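PDB 6O1W: DNA translocase coupling protein from Clostridium perfringens, which probably couples ATP binding and hydrolysis to the movement of plasmid DNA during conjugation, as a membrane-anchored translocase of the FtsK/SpoIIIE family. Local coordinates for residues K103-Q108 with I149-L154; V163-G168 with D186-L191; L173-V178 with F341-D346; V196-K201 with T270-C275. One frame throughout, in Å; residues are numbered along the deposited sequence.

Contact 1. Residues K103-Q108 with I149-L154; sequences KYIEEQ and ILWQLL
Ile105 meets Trp151 with the two side chains crossing at about a right angle, the isoleucine's terminal CD1 lying 4.1 Å from NE1 of the indole. The methyl comes at the pyrrole part of the ring obliquely, and CD1 also stands 4.4 Å from Trp151 CD1. Ile105 CG1 lies anti to the carbonyl carbon (chi1 -70°), an orientation that carries the extended branch to the helix while CG1 itself rests 4.2 Å from CG of Gln152. Residues 149-154 belong to helix 142-155, which follows the P-loop in this FtsK-like ATPase domain; residues 103-108 are part of the loop leading into strand 111-116. The contact therefore lays that loop against the later turns of the P-loop helix. The NE1-H of Trp151 is spent on Asp102 OD1, a bond that ties the indole to the residue just before 103-108 in the same loop. Phe343 and Trp100 also meet the Trp151 ring, Trp100 nearly perpendicular to it.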
loop_
_atom_site.group_PDB
_atom_site.type_symbol
_atom_site.label_atom_id
_atom_site.label_comp_id
_atom_site.label_asym_id
_atom_site.label_seq_id
_atom_site.Cartn_x
_atom_site.Cartn_y
_atom_site.Cartn_z
ATOM N N LYS A 103 0.139 -4.845 20.305
ATOM C CA LYS A 103 -0.281 -3.620 21.001
ATOM C C LYS A 103 -0.980 -2.619 20.059
ATOM O O LYS A 103 -1.751 -1.770 20.535
ATOM C CB LYS A 103 0.914 -2.952 21.715
ATOM C CG LYS A 103 1.885 -2.207 20.796
ATOM C CD LYS A 103 2.970 -1.473 21.576
ATOM C CE LYS A 103 3.981 -0.837 20.653
ATOM N NZ LYS A 103 4.884 0.096 21.383
ATOM N N TYR A 104 -0.702 -2.719 18.732
ATOM C CA TYR A 104 -1.290 -1.870 17.700
ATOM C C TYR A 104 -2.734 -2.250 17.337
ATOM O O TYR A 104 -3.434 -1.426 16.753
ATOM C CB TYR A 104 -0.407 -1.824 16.441
ATOM C CG TYR A 104 0.994 -1.301 16.679
ATOM C CD1 TYR A 104 1.218 0.041 16.969
ATOM C CD2 TYR A 104 2.103 -2.124 16.515
ATOM C CE1 TYR A 104 2.510 0.534 17.157
ATOM C CE2 TYR A 104 3.395 -1.648 16.709
ATOM C CZ TYR A 104 3.594 -0.318 17.038
ATOM O OH TYR A 104 4.868 0.161 17.194
ATOM N N ILE A 105 -3.180 -3.474 17.686
ATOM C CA ILE A 105 -4.532 -3.950 17.392
ATOM C C ILE A 105 -5.565 -3.001 17.985
ATOM O O ILE A 105 -5.536 -2.729 19.188
ATOM C CB ILE A 105 -4.762 -5.430 17.815
ATOM C CG1 ILE A 105 -3.969 -6.376 16.913
ATOM C CG2 ILE A 105 -6.261 -5.795 17.787
ATOM C CD1 ILE A 105 -3.903 -7.759 17.361
ATOM N N GLU A 106 -6.454 -2.484 17.120
ATOM C CA GLU A 106 -7.517 -1.545 17.479
ATOM C C GLU A 106 -8.668 -2.246 18.137
ATOM O O GLU A 106 -9.016 -3.377 17.778
ATOM C CB GLU A 106 -8.030 -0.796 16.243
ATOM C CG GLU A 106 -6.978 0.070 15.570
ATOM C CD GLU A 106 -6.494 1.280 16.347
ATOM O OE1 GLU A 106 -7.343 2.096 16.765
ATOM O OE2 GLU A 106 -5.262 1.421 16.523
ATOM N N GLU A 107 -9.296 -1.532 19.071
ATOM C CA GLU A 107 -10.458 -1.967 19.844
ATOM C C GLU A 107 -11.694 -1.921 18.960
ATOM O O GLU A 107 -12.535 -2.832 19.004
ATOM C CB GLU A 107 -10.611 -1.094 21.117
ATOM C CG GLU A 107 -10.604 0.424 20.896
ATOM C CD GLU A 107 -9.282 1.187 20.900
ATOM O OE1 GLU A 107 -8.227 0.592 20.577
ATOM O OE2 GLU A 107 -9.313 2.401 21.212
ATOM N N GLN A 108 -11.754 -0.902 18.085
ATOM C CA GLN A 108 -12.844 -0.705 17.150
ATOM C C GLN A 108 -12.801 -1.754 16.026
ATOM O O GLN A 108 -11.834 -1.818 15.261
ATOM C CB GLN A 108 -12.799 0.718 16.592
ATOM C CG GLN A 108 -14.146 1.225 16.083
ATOM C CD GLN A 108 -14.010 2.582 15.451
ATOM O OE1 GLN A 108 -13.375 3.492 15.992
ATOM N NE2 GLN A 108 -14.598 2.747 14.283
ATOM N N ILE A 149 -2.849 -7.156 8.025
ATOM C CA ILE A 149 -4.265 -6.739 8.016
ATOM C C ILE A 149 -5.135 -7.960 8.370
ATOM O O ILE A 149 -6.024 -7.847 9.200
ATOM C CB ILE A 149 -4.661 -6.158 6.631
ATOM C CG1 ILE A 149 -3.953 -4.785 6.402
ATOM C CG2 ILE A 149 -6.224 -6.028 6.508
ATOM C CD1 ILE A 149 -3.954 -4.339 4.993
ATOM N N LEU A 150 -4.853 -9.124 7.738
ATOM C CA LEU A 150 -5.570 -10.380 7.954
ATOM C C LEU A 150 -5.537 -10.778 9.422
ATOM O O LEU A 150 -6.580 -11.108 9.976
ATOM C CB LEU A 150 -4.949 -11.491 7.075
ATOM C CG LEU A 150 -5.433 -12.934 7.278
ATOM C CD1 LEU A 150 -6.991 -13.059 7.015
ATOM C CD2 LEU A 150 -4.636 -13.895 6.377
ATOM N N TRP A 151 -4.341 -10.745 10.045
ATOM C CA TRP A 151 -4.118 -11.076 11.455
ATOM C C TRP A 151 -4.986 -10.209 12.386
ATOM O O TRP A 151 -5.670 -10.730 13.264
ATOM C CB TRP A 151 -2.623 -10.897 11.784
ATOM C CG TRP A 151 -2.335 -11.116 13.239
ATOM C CD1 TRP A 151 -2.019 -10.161 14.163
ATOM C CD2 TRP A 151 -2.506 -12.345 13.970
ATOM N NE1 TRP A 151 -1.869 -10.738 15.405
ATOM C CE2 TRP A 151 -2.180 -12.078 15.318
ATOM C CE3 TRP A 151 -2.848 -13.661 13.600
ATOM C CZ2 TRP A 151 -2.185 -13.074 16.304
ATOM C CZ3 TRP A 151 -2.872 -14.647 14.580
ATOM C CH2 TRP A 151 -2.554 -14.346 15.917
ATOM N N GLN A 152 -5.005 -8.899 12.135
ATOM C CA GLN A 152 -5.793 -7.922 12.883
ATOM C C GLN A 152 -7.280 -8.254 12.837
ATOM O O GLN A 152 -7.910 -8.336 13.893
ATOM C CB GLN A 152 -5.521 -6.489 12.380
ATOM C CG GLN A 152 -4.092 -6.039 12.707
ATOM C CD GLN A 152 -3.738 -4.672 12.181
ATOM O OE1 GLN A 152 -2.873 -4.494 11.327
ATOM N NE2 GLN A 152 -4.394 -3.682 12.679
ATOM N N LEU A 153 -7.804 -8.537 11.630
ATOM C CA LEU A 153 -9.200 -8.914 11.442
ATOM C C LEU A 153 -9.540 -10.275 12.035
ATOM O O LEU A 153 -10.628 -10.421 12.587
ATOM C CB LEU A 153 -9.616 -8.819 9.976
ATOM C CG LEU A 153 -9.521 -7.401 9.423
ATOM C CD1 LEU A 153 -9.739 -7.392 7.921
ATOM C CD2 LEU A 153 -10.463 -6.440 10.193
ATOM N N LEU A 154 -8.613 -11.250 11.960
ATOM C CA LEU A 154 -8.813 -12.578 12.578
ATOM C C LEU A 154 -8.915 -12.420 14.109
ATOM O O LEU A 154 -9.695 -13.124 14.750
ATOM C CB LEU A 154 -7.631 -13.520 12.236
ATOM C CG LEU A 154 -7.592 -14.092 10.814
ATOM C CD1 LEU A 154 -6.376 -14.932 10.614
ATOM C CD2 LEU A 154 -8.851 -14.922 10.500
#

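Contact 2. Residues V163-G168 with D186-L191; sequences VDFKGG and DAAEKL
Phe165 brings the outer end of its ring against the methyl of Ala188, which sits at the ring edge and in its plane. CZ is the nearer ring atom, 3.7 Å from Ala188 CB, and CE1 follows at 3.9 Å from the same methyl. With CG anti to the carbonyl carbon (chi1 -73°), the end of the phenyl comes up to helix 185-209, where the small alanine lets the rim of the ring come close to the helix. A second apolar pair lies about one turn further along the helix: Val163 CG2 touches Leu191 CD2 at 3.8 Å, a methyl-to-methyl contact in which the two side chains cross obliquely. No hydrogen bond spans the two segments; the contacts across them are apolar.

The loop's own shape is set by polar bonds. Asp164 OD1 accepts from Lys166 N at 3.0 Å, an Asx turn in which the donor approaches from above the carboxylate plane, while its other oxygen, OD2, takes the backbone N of Glu170.

Val163 ends strand 159-163 of the mixed sheet of the ATPase domain, hydrogen-bonded through its backbone to Val232 and Asp234. Ile182 of the edge strand 179-182 packs against Ala188 and Leu191, and Leu239 of helix 237-240 lies against Phe165.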
loop_
_atom_site.group_PDB
_atom_site.type_symbol
_atom_site.label_atom_id
_atom_site.label_comp_id
_atom_site.label_asym_id
_atom_site.label_seq_id
_atom_site.Cartn_x
_atom_site.Cartn_y
_atom_site.Cartn_z
ATOM N N VAL A 163 -6.815 -16.653 -1.230
ATOM C CA VAL A 163 -6.664 -17.135 -2.599
ATOM C C VAL A 163 -5.204 -17.106 -3.018
ATOM O O VAL A 163 -4.581 -16.033 -3.021
ATOM C CB VAL A 163 -7.557 -16.328 -3.591
ATOM C CG1 VAL A 163 -7.372 -16.823 -5.031
ATOM C CG2 VAL A 163 -9.023 -16.390 -3.181
ATOM N N ASP A 164 -4.672 -18.280 -3.416
ATOM C CA ASP A 164 -3.300 -18.394 -3.917
ATOM C C ASP A 164 -3.187 -19.543 -4.879
ATOM O O ASP A 164 -3.120 -20.675 -4.438
ATOM C CB ASP A 164 -2.287 -18.532 -2.759
ATOM C CG ASP A 164 -0.843 -18.871 -3.161
ATOM O OD1 ASP A 164 -0.436 -18.535 -4.304
ATOM O OD2 ASP A 164 -0.134 -19.461 -2.342
ATOM N N PHE A 165 -3.071 -19.253 -6.182
ATOM C CA PHE A 165 -3.002 -20.267 -7.237
ATOM C C PHE A 165 -1.664 -20.956 -7.332
ATOM O O PHE A 165 -1.547 -21.916 -8.080
ATOM C CB PHE A 165 -3.441 -19.700 -8.596
ATOM C CG PHE A 165 -4.936 -19.441 -8.751
ATOM C CD1 PHE A 165 -5.790 -19.476 -7.649
ATOM C CD2 PHE A 165 -5.472 -19.097 -9.987
ATOM C CE1 PHE A 165 -7.158 -19.221 -7.789
ATOM C CE2 PHE A 165 -6.842 -18.806 -10.120
ATOM C CZ PHE A 165 -7.671 -18.865 -9.017
ATOM N N LYS A 166 -0.660 -20.520 -6.547
ATOM C CA LYS A 166 0.640 -21.191 -6.531
ATOM C C LYS A 166 0.611 -22.333 -5.499
ATOM O O LYS A 166 1.457 -22.410 -4.604
ATOM C CB LYS A 166 1.794 -20.199 -6.317
ATOM C CG LYS A 166 1.931 -19.221 -7.473
ATOM C CD LYS A 166 2.919 -18.075 -7.207
ATOM C CE LYS A 166 2.319 -16.963 -6.368
ATOM N NZ LYS A 166 3.154 -15.731 -6.389
ATOM N N GLY A 167 -0.365 -23.223 -5.655
ATOM C CA GLY A 167 -0.562 -24.376 -4.780
ATOM C C GLY A 167 -0.789 -24.024 -3.320
ATOM O O GLY A 167 -0.645 -24.885 -2.452
ATOM N N GLY A 168 -1.098 -22.751 -3.045
ATOM C CA GLY A 168 -1.336 -22.264 -1.691
ATOM C C GLY A 168 -0.084 -22.109 -0.852
ATOM O O GLY A 168 -0.190 -21.895 0.355
ATOM N N ASP A 186 -11.094 -23.577 -10.167
ATOM C CA ASP A 186 -12.396 -24.205 -9.917
ATOM C C ASP A 186 -12.909 -23.829 -8.529
ATOM O O ASP A 186 -14.054 -23.381 -8.389
ATOM C CB ASP A 186 -12.317 -25.749 -10.067
ATOM C CG ASP A 186 -11.931 -26.287 -11.431
ATOM O OD1 ASP A 186 -12.161 -25.588 -12.429
ATOM O OD2 ASP A 186 -11.426 -27.427 -11.497
ATOM N N ALA A 187 -12.054 -23.977 -7.498
ATOM C CA ALA A 187 -12.399 -23.597 -6.126
ATOM C C ALA A 187 -12.665 -22.079 -6.034
ATOM O O ALA A 187 -13.563 -21.683 -5.301
ATOM C CB ALA A 187 -11.294 -23.995 -5.175
ATOM N N ALA A 188 -11.947 -21.243 -6.820
ATOM C CA ALA A 188 -12.155 -19.775 -6.836
ATOM C C ALA A 188 -13.502 -19.410 -7.449
ATOM O O ALA A 188 -14.120 -18.479 -6.949
ATOM C CB ALA A 188 -11.032 -19.061 -7.590
ATOM N N GLU A 189 -13.965 -20.119 -8.525
ATOM C CA GLU A 189 -15.296 -19.842 -9.095
ATOM C C GLU A 189 -16.368 -20.153 -8.036
ATOM O O GLU A 189 -17.242 -19.327 -7.822
ATOM C CB GLU A 189 -15.567 -20.605 -10.420
ATOM C CG GLU A 189 -17.056 -20.744 -10.729
ATOM C CD GLU A 189 -17.531 -21.119 -12.123
ATOM O OE1 GLU A 189 -16.808 -21.828 -12.857
ATOM O OE2 GLU A 189 -18.669 -20.724 -12.465
ATOM N N LYS A 190 -16.274 -21.307 -7.343
ATOM C CA LYS A 190 -17.204 -21.656 -6.262
ATOM C C LYS A 190 -17.147 -20.606 -5.135
ATOM O O LYS A 190 -18.170 -20.258 -4.578
ATOM C CB LYS A 190 -16.902 -23.059 -5.675
ATOM C CG LYS A 190 -17.128 -24.212 -6.659
ATOM C CD LYS A 190 -16.867 -25.560 -5.986
ATOM C CE LYS A 190 -16.452 -26.648 -6.956
ATOM N NZ LYS A 190 -17.554 -27.062 -7.863
ATOM N N LEU A 191 -15.956 -20.128 -4.785
ATOM C CA LEU A 191 -15.800 -19.144 -3.708
ATOM C C LEU A 191 -16.447 -17.824 -4.050
ATOM O O LEU A 191 -17.214 -17.315 -3.246
ATOM C CB LEU A 191 -14.319 -18.901 -3.344
ATOM C CG LEU A 191 -14.059 -17.693 -2.388
ATOM C CD1 LEU A 191 -14.679 -17.947 -1.015
ATOM C CD2 LEU A 191 -12.543 -17.348 -2.293
#

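Contact 3. Residues L173-V178 with F341-D346; sequences LEYEKV and FYFDDD
Tyr175 reaches Asp345 through its hydroxyl, donating to OD1 over 2.7 Å. This short bond is the tight part of the contact. The carboxylate stands at the edge of the phenol ring, its plane turned 64° from the ring, and the hydroxyl meets OD1 from above the carboxylate plane. Asp345 OD2 lies 3.8 Å from Tyr175 CE2, so the group also rests along the ring's rim. The same hydroxyl lies at the edge of the Phe343 ring, near its plane, 4.1 Å from CE1, a looser approach. Phe343 holds CG anti to its backbone N (chi1 -180°), which carries that ring edge to the hydroxyl.

In this P-loop ATPase domain the bond joins the loop before strand 179-182 to the start of the short helix 345-348. Asp344 occupies the N-cap of that helix, its OD1 accepting a weak bond from Asp346 N. Around the buried phenol the packing is aromatic: Phe349 stacks on it and Phe171 meets it edge-to-face, while Arg147 of helix 142-155 touches both Tyr175 and Asp345. Asp345, by contrast, is at the margin of the contact and remains partly exposed to solvent.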
loop_
_atom_site.group_PDB
_atom_site.type_symbol
_atom_site.label_atom_id
_atom_site.label_comp_id
_atom_site.label_asym_id
_atom_site.label_seq_id
_atom_site.Cartn_x
_atom_site.Cartn_y
_atom_site.Cartn_z
ATOM N N LEU A 173 -0.129 -24.404 5.916
ATOM C CA LEU A 173 -1.034 -25.213 6.751
ATOM C C LEU A 173 -1.522 -24.499 8.013
ATOM O O LEU A 173 -2.605 -24.795 8.485
ATOM C CB LEU A 173 -0.393 -26.572 7.094
ATOM C CG LEU A 173 -0.100 -27.521 5.925
ATOM C CD1 LEU A 173 0.755 -28.689 6.373
ATOM C CD2 LEU A 173 -1.373 -28.015 5.258
ATOM N N GLU A 174 -0.748 -23.549 8.527
ATOM C CA GLU A 174 -1.122 -22.782 9.704
ATOM C C GLU A 174 -2.268 -21.820 9.390
ATOM O O GLU A 174 -3.135 -21.641 10.246
ATOM C CB GLU A 174 0.094 -22.093 10.336
ATOM C CG GLU A 174 1.128 -23.076 10.902
ATOM C CD GLU A 174 0.659 -24.053 11.971
ATOM O OE1 GLU A 174 0.375 -23.604 13.104
ATOM O OE2 GLU A 174 0.586 -25.270 11.679
ATOM N N TYR A 175 -2.328 -21.285 8.128
ATOM C CA TYR A 175 -3.420 -20.422 7.633
ATOM C C TYR A 175 -4.688 -21.205 7.485
ATOM O O TYR A 175 -5.756 -20.677 7.768
ATOM C CB TYR A 175 -3.057 -19.706 6.325
ATOM C CG TYR A 175 -2.219 -18.496 6.626
ATOM C CD1 TYR A 175 -2.810 -17.307 7.057
ATOM C CD2 TYR A 175 -0.830 -18.576 6.646
ATOM C CE1 TYR A 175 -2.039 -16.223 7.465
ATOM C CE2 TYR A 175 -0.047 -17.486 7.027
ATOM C CZ TYR A 175 -0.658 -16.312 7.434
ATOM O OH TYR A 175 0.098 -15.230 7.794
ATOM N N GLU A 176 -4.568 -22.483 7.114
ATOM C CA GLU A 176 -5.692 -23.408 6.969
ATOM C C GLU A 176 -6.394 -23.691 8.300
ATOM O O GLU A 176 -7.538 -24.121 8.290
ATOM C CB GLU A 176 -5.227 -24.730 6.338
ATOM C CG GLU A 176 -5.560 -24.823 4.862
ATOM C CD GLU A 176 -5.416 -26.203 4.254
ATOM O OE1 GLU A 176 -4.816 -27.090 4.904
ATOM O OE2 GLU A 176 -5.903 -26.393 3.114
ATOM N N LYS A 177 -5.726 -23.453 9.437
ATOM C CA LYS A 177 -6.359 -23.666 10.749
ATOM C C LYS A 177 -7.389 -22.562 11.031
ATOM O O LYS A 177 -8.310 -22.800 11.807
ATOM C CB LYS A 177 -5.319 -23.651 11.890
ATOM C CG LYS A 177 -4.119 -24.566 11.703
ATOM C CD LYS A 177 -4.269 -25.901 12.403
ATOM C CE LYS A 177 -3.007 -26.726 12.321
ATOM N NZ LYS A 177 -2.712 -27.183 10.931
ATOM N N VAL A 178 -7.214 -21.350 10.424
ATOM C CA VAL A 178 -8.060 -20.185 10.709
ATOM C C VAL A 178 -9.023 -19.783 9.568
ATOM O O VAL A 178 -9.850 -18.886 9.752
ATOM C CB VAL A 178 -7.202 -18.978 11.175
ATOM C CG1 VAL A 178 -6.343 -19.338 12.390
ATOM C CG2 VAL A 178 -6.343 -18.410 10.042
ATOM N N PHE A 341 4.451 -2.048 8.711
ATOM C CA PHE A 341 4.829 -3.024 9.727
ATOM C C PHE A 341 5.445 -4.237 9.058
ATOM O O PHE A 341 4.968 -4.674 8.000
ATOM C CB PHE A 341 3.599 -3.529 10.506
ATOM C CG PHE A 341 2.933 -2.518 11.393
ATOM C CD1 PHE A 341 3.635 -1.897 12.418
ATOM C CD2 PHE A 341 1.588 -2.226 11.247
ATOM C CE1 PHE A 341 3.017 -0.946 13.236
ATOM C CE2 PHE A 341 0.960 -1.303 12.090
ATOM C CZ PHE A 341 1.676 -0.674 13.081
ATOM N N TYR A 342 6.490 -4.790 9.673
ATOM C CA TYR A 342 7.039 -6.030 9.155
ATOM C C TYR A 342 6.417 -7.097 10.031
ATOM O O TYR A 342 6.600 -7.099 11.255
ATOM C CB TYR A 342 8.580 -6.087 9.137
ATOM C CG TYR A 342 9.082 -7.410 8.587
ATOM C CD1 TYR A 342 8.861 -7.767 7.257
ATOM C CD2 TYR A 342 9.719 -8.332 9.411
ATOM C CE1 TYR A 342 9.253 -9.014 6.767
ATOM C CE2 TYR A 342 10.152 -9.565 8.922
ATOM C CZ TYR A 342 9.902 -9.908 7.603
ATOM O OH TYR A 342 10.315 -11.133 7.134
ATOM N N PHE A 343 5.532 -7.879 9.416
ATOM C CA PHE A 343 4.777 -8.955 10.053
ATOM C C PHE A 343 5.413 -10.215 9.536
ATOM O O PHE A 343 5.433 -10.452 8.332
ATOM C CB PHE A 343 3.288 -8.865 9.655
ATOM C CG PHE A 343 2.399 -9.932 10.256
ATOM C CD1 PHE A 343 2.203 -11.147 9.605
ATOM C CD2 PHE A 343 1.749 -9.718 11.464
ATOM C CE1 PHE A 343 1.384 -12.127 10.158
ATOM C CE2 PHE A 343 0.922 -10.697 12.007
ATOM C CZ PHE A 343 0.771 -11.907 11.371
ATOM N N ASP A 344 5.973 -10.997 10.433
ATOM C CA ASP A 344 6.707 -12.218 10.110
ATOM C C ASP A 344 5.865 -13.374 10.590
ATOM O O ASP A 344 5.644 -13.487 11.804
ATOM C CB ASP A 344 8.075 -12.176 10.864
ATOM C CG ASP A 344 9.068 -13.284 10.534
ATOM O OD1 ASP A 344 8.690 -14.464 10.605
ATOM O OD2 ASP A 344 10.226 -12.961 10.215
ATOM N N ASP A 345 5.377 -14.230 9.661
ATOM C CA ASP A 345 4.556 -15.408 9.999
ATOM C C ASP A 345 5.181 -16.282 11.097
ATOM O O ASP A 345 4.471 -16.716 12.012
ATOM C CB ASP A 345 4.299 -16.273 8.755
ATOM C CG ASP A 345 3.425 -15.623 7.710
ATOM O OD1 ASP A 345 2.704 -14.664 8.052
ATOM O OD2 ASP A 345 3.454 -16.079 6.546
ATOM N N ASP A 346 6.508 -16.506 11.028
ATOM C CA ASP A 346 7.226 -17.351 11.989
ATOM C C ASP A 346 7.153 -16.848 13.430
ATOM O O ASP A 346 7.214 -17.662 14.344
ATOM C CB ASP A 346 8.688 -17.606 11.574
ATOM C CG ASP A 346 8.879 -18.673 10.517
ATOM O OD1 ASP A 346 8.080 -19.639 10.494
ATOM O OD2 ASP A 346 9.840 -18.558 9.726
#

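Contact 4. Residues V196-K201 with T270-C275; sequences VDENAK and TGINLC
Asn199 holds CG anti to its backbone N (chi1 -171°), and Thr270 turns OG1 between its N and its carbonyl carbon (chi1 62°), a pair of torsions that sets hydroxyl against amide oxygen. The contact packs helix 185-209 against the start of strand 272-278, a central strand of the mixed sheet in this P-loop ATPase domain. Thr270 OG1 donates to Asn199 OD1 over 2.6 Å, with the hydroxyl nearly along the C=O axis at 166°, while the side chains themselves cross at about a right angle. The threonine methyl closes in beside the same oxygen, CG2 lying 3.5 Å from Asn199 OD1.

Next to this polar bond the contact turns apolar. Ile272 sets its terminal CD1 against the helix, 3.8 Å from Asn199 N and 4.0 Å from Asn199 CB. CG of Glu198 comes within 4.2 Å of Ile272 CD1. The carboxylate of Glu198 pairs with Arg202 one turn on, and Arg202 in turn donates to the backbone oxygen of Thr270. Leu263 and Leu266 of helix 247-266 touch the Asn199 side chain, and Ser267 O is a weak, secondary acceptor for the Thr270 hydroxyl proton.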
loop_
_atom_site.group_PDB
_atom_site.type_symbol
_atom_site.label_atom_id
_atom_site.label_comp_id
_atom_site.label_asym_id
_atom_site.label_seq_id
_atom_site.Cartn_x
_atom_site.Cartn_y
_atom_site.Cartn_z
ATOM N N VAL A 196 -20.602 -13.508 -3.672
ATOM C CA VAL A 196 -21.560 -12.639 -4.375
ATOM C C VAL A 196 -23.011 -12.912 -3.887
ATOM O O VAL A 196 -23.781 -11.971 -3.699
ATOM C CB VAL A 196 -21.357 -12.756 -5.911
ATOM C CG1 VAL A 196 -22.658 -12.665 -6.695
ATOM C CG2 VAL A 196 -20.385 -11.706 -6.379
ATOM N N ASP A 197 -23.357 -14.188 -3.675
ATOM C CA ASP A 197 -24.667 -14.588 -3.122
ATOM C C ASP A 197 -24.757 -14.161 -1.644
ATOM O O ASP A 197 -25.813 -13.699 -1.229
ATOM C CB ASP A 197 -24.853 -16.115 -3.221
ATOM C CG ASP A 197 -25.000 -16.645 -4.639
ATOM O OD1 ASP A 197 -25.069 -15.817 -5.587
ATOM O OD2 ASP A 197 -25.014 -17.882 -4.810
ATOM N N GLU A 198 -23.664 -14.329 -0.852
ATOM C CA GLU A 198 -23.666 -13.933 0.561
ATOM C C GLU A 198 -23.831 -12.401 0.659
ATOM O O GLU A 198 -24.544 -11.920 1.532
ATOM C CB GLU A 198 -22.397 -14.415 1.308
ATOM C CG GLU A 198 -22.305 -13.945 2.760
ATOM C CD GLU A 198 -23.318 -14.512 3.748
ATOM O OE1 GLU A 198 -23.842 -15.617 3.485
ATOM O OE2 GLU A 198 -23.572 -13.867 4.795
ATOM N N ASN A 199 -23.198 -11.662 -0.256
ATOM C CA ASN A 199 -23.330 -10.218 -0.330
ATOM C C ASN A 199 -24.797 -9.846 -0.641
ATOM O O ASN A 199 -25.358 -8.979 0.031
ATOM C CB ASN A 199 -22.403 -9.631 -1.403
ATOM C CG ASN A 199 -22.401 -8.121 -1.322
ATOM O OD1 ASN A 199 -21.923 -7.543 -0.372
ATOM N ND2 ASN A 199 -22.986 -7.453 -2.265
ATOM N N ALA A 200 -25.413 -10.525 -1.622
ATOM C CA ALA A 200 -26.820 -10.284 -2.029
ATOM C C ALA A 200 -27.778 -10.545 -0.861
ATOM O O ALA A 200 -28.638 -9.717 -0.620
ATOM C CB ALA A 200 -27.199 -11.120 -3.272
ATOM N N LYS A 201 -27.550 -11.608 -0.071
ATOM C CA LYS A 201 -28.348 -11.938 1.125
ATOM C C LYS A 201 -28.226 -10.861 2.228
ATOM O O LYS A 201 -29.226 -10.505 2.850
ATOM C CB LYS A 201 -27.992 -13.325 1.674
ATOM C CG LYS A 201 -28.397 -14.462 0.724
ATOM C CD LYS A 201 -27.742 -15.811 1.061
ATOM C CE LYS A 201 -28.598 -16.667 1.958
ATOM N NZ LYS A 201 -27.872 -17.873 2.426
ATOM N N THR A 270 -21.946 -4.344 3.769
ATOM C CA THR A 270 -22.169 -5.757 4.122
ATOM C C THR A 270 -21.019 -6.446 4.896
ATOM O O THR A 270 -21.171 -7.596 5.319
ATOM C CB THR A 270 -22.517 -6.537 2.868
ATOM O OG1 THR A 270 -21.410 -6.466 1.993
ATOM C CG2 THR A 270 -23.783 -6.010 2.158
ATOM N N GLY A 271 -19.898 -5.758 5.101
ATOM C CA GLY A 271 -18.809 -6.349 5.865
ATOM C C GLY A 271 -18.106 -7.484 5.139
ATOM O O GLY A 271 -17.682 -8.447 5.766
ATOM N N ILE A 272 -17.972 -7.382 3.818
ATOM C CA ILE A 272 -17.185 -8.306 3.009
ATOM C C ILE A 272 -16.060 -7.442 2.404
ATOM O O ILE A 272 -16.329 -6.568 1.562
ATOM C CB ILE A 272 -17.996 -9.086 1.946
ATOM C CG1 ILE A 272 -19.254 -9.771 2.564
ATOM C CG2 ILE A 272 -17.081 -10.075 1.184
ATOM C CD1 ILE A 272 -20.108 -10.584 1.668
ATOM N N ASN A 273 -14.804 -7.698 2.825
ATOM C CA ASN A 273 -13.642 -6.908 2.438
ATOM C C ASN A 273 -12.610 -7.639 1.588
ATOM O O ASN A 273 -12.188 -8.749 1.910
ATOM C CB ASN A 273 -12.976 -6.313 3.688
ATOM C CG ASN A 273 -13.977 -5.691 4.634
ATOM O OD1 ASN A 273 -14.251 -6.218 5.692
ATOM N ND2 ASN A 273 -14.562 -4.571 4.269
ATOM N N LEU A 274 -12.211 -6.996 0.489
ATOM C CA LEU A 274 -11.194 -7.530 -0.432
ATOM C C LEU A 274 -9.840 -6.896 -0.145
ATOM O O LEU A 274 -9.758 -5.667 -0.098
ATOM C CB LEU A 274 -11.595 -7.262 -1.897
ATOM C CG LEU A 274 -12.826 -8.006 -2.384
ATOM C CD1 LEU A 274 -13.371 -7.392 -3.668
ATOM C CD2 LEU A 274 -12.545 -9.488 -2.570
ATOM N N CYS A 275 -8.806 -7.724 0.078
ATOM C CA CYS A 275 -7.413 -7.307 0.295
ATOM C C CYS A 275 -6.642 -7.936 -0.831
ATOM O O CYS A 275 -6.442 -9.162 -0.847
ATOM C CB CYS A 275 -6.876 -7.743 1.659
ATOM S SG CYS A 275 -7.661 -6.914 3.066
#

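Overall arrangement
All four contacts belong to the ATPase part of the chain, around its mixed sheet. Contacts 1 and 3 lie closest, with centres 14 Å apart, and they touch: Leu150 packs on Tyr175, Leu154 on Val178, and Tyr104 on Phe341. Contacts 2 and 4 both draw on helix 185-209. Their centres stand 17 Å apart, and they do not touch. Contacts 1 and 4 meet where Ile149 packs on Cys275, joining helix 142-155 to strand 272-278. Along the chain contact 1 closes first; contacts 2 and 3 then alternate, and both segments of contact 4 fall between those of contact 3. Late residues 341-346 thus return to the P-loop helix beside the ATP site, where the side chain of Phe343 is about 4 Å from that of the ATP-contacting Val144; no nucleotide is bound here.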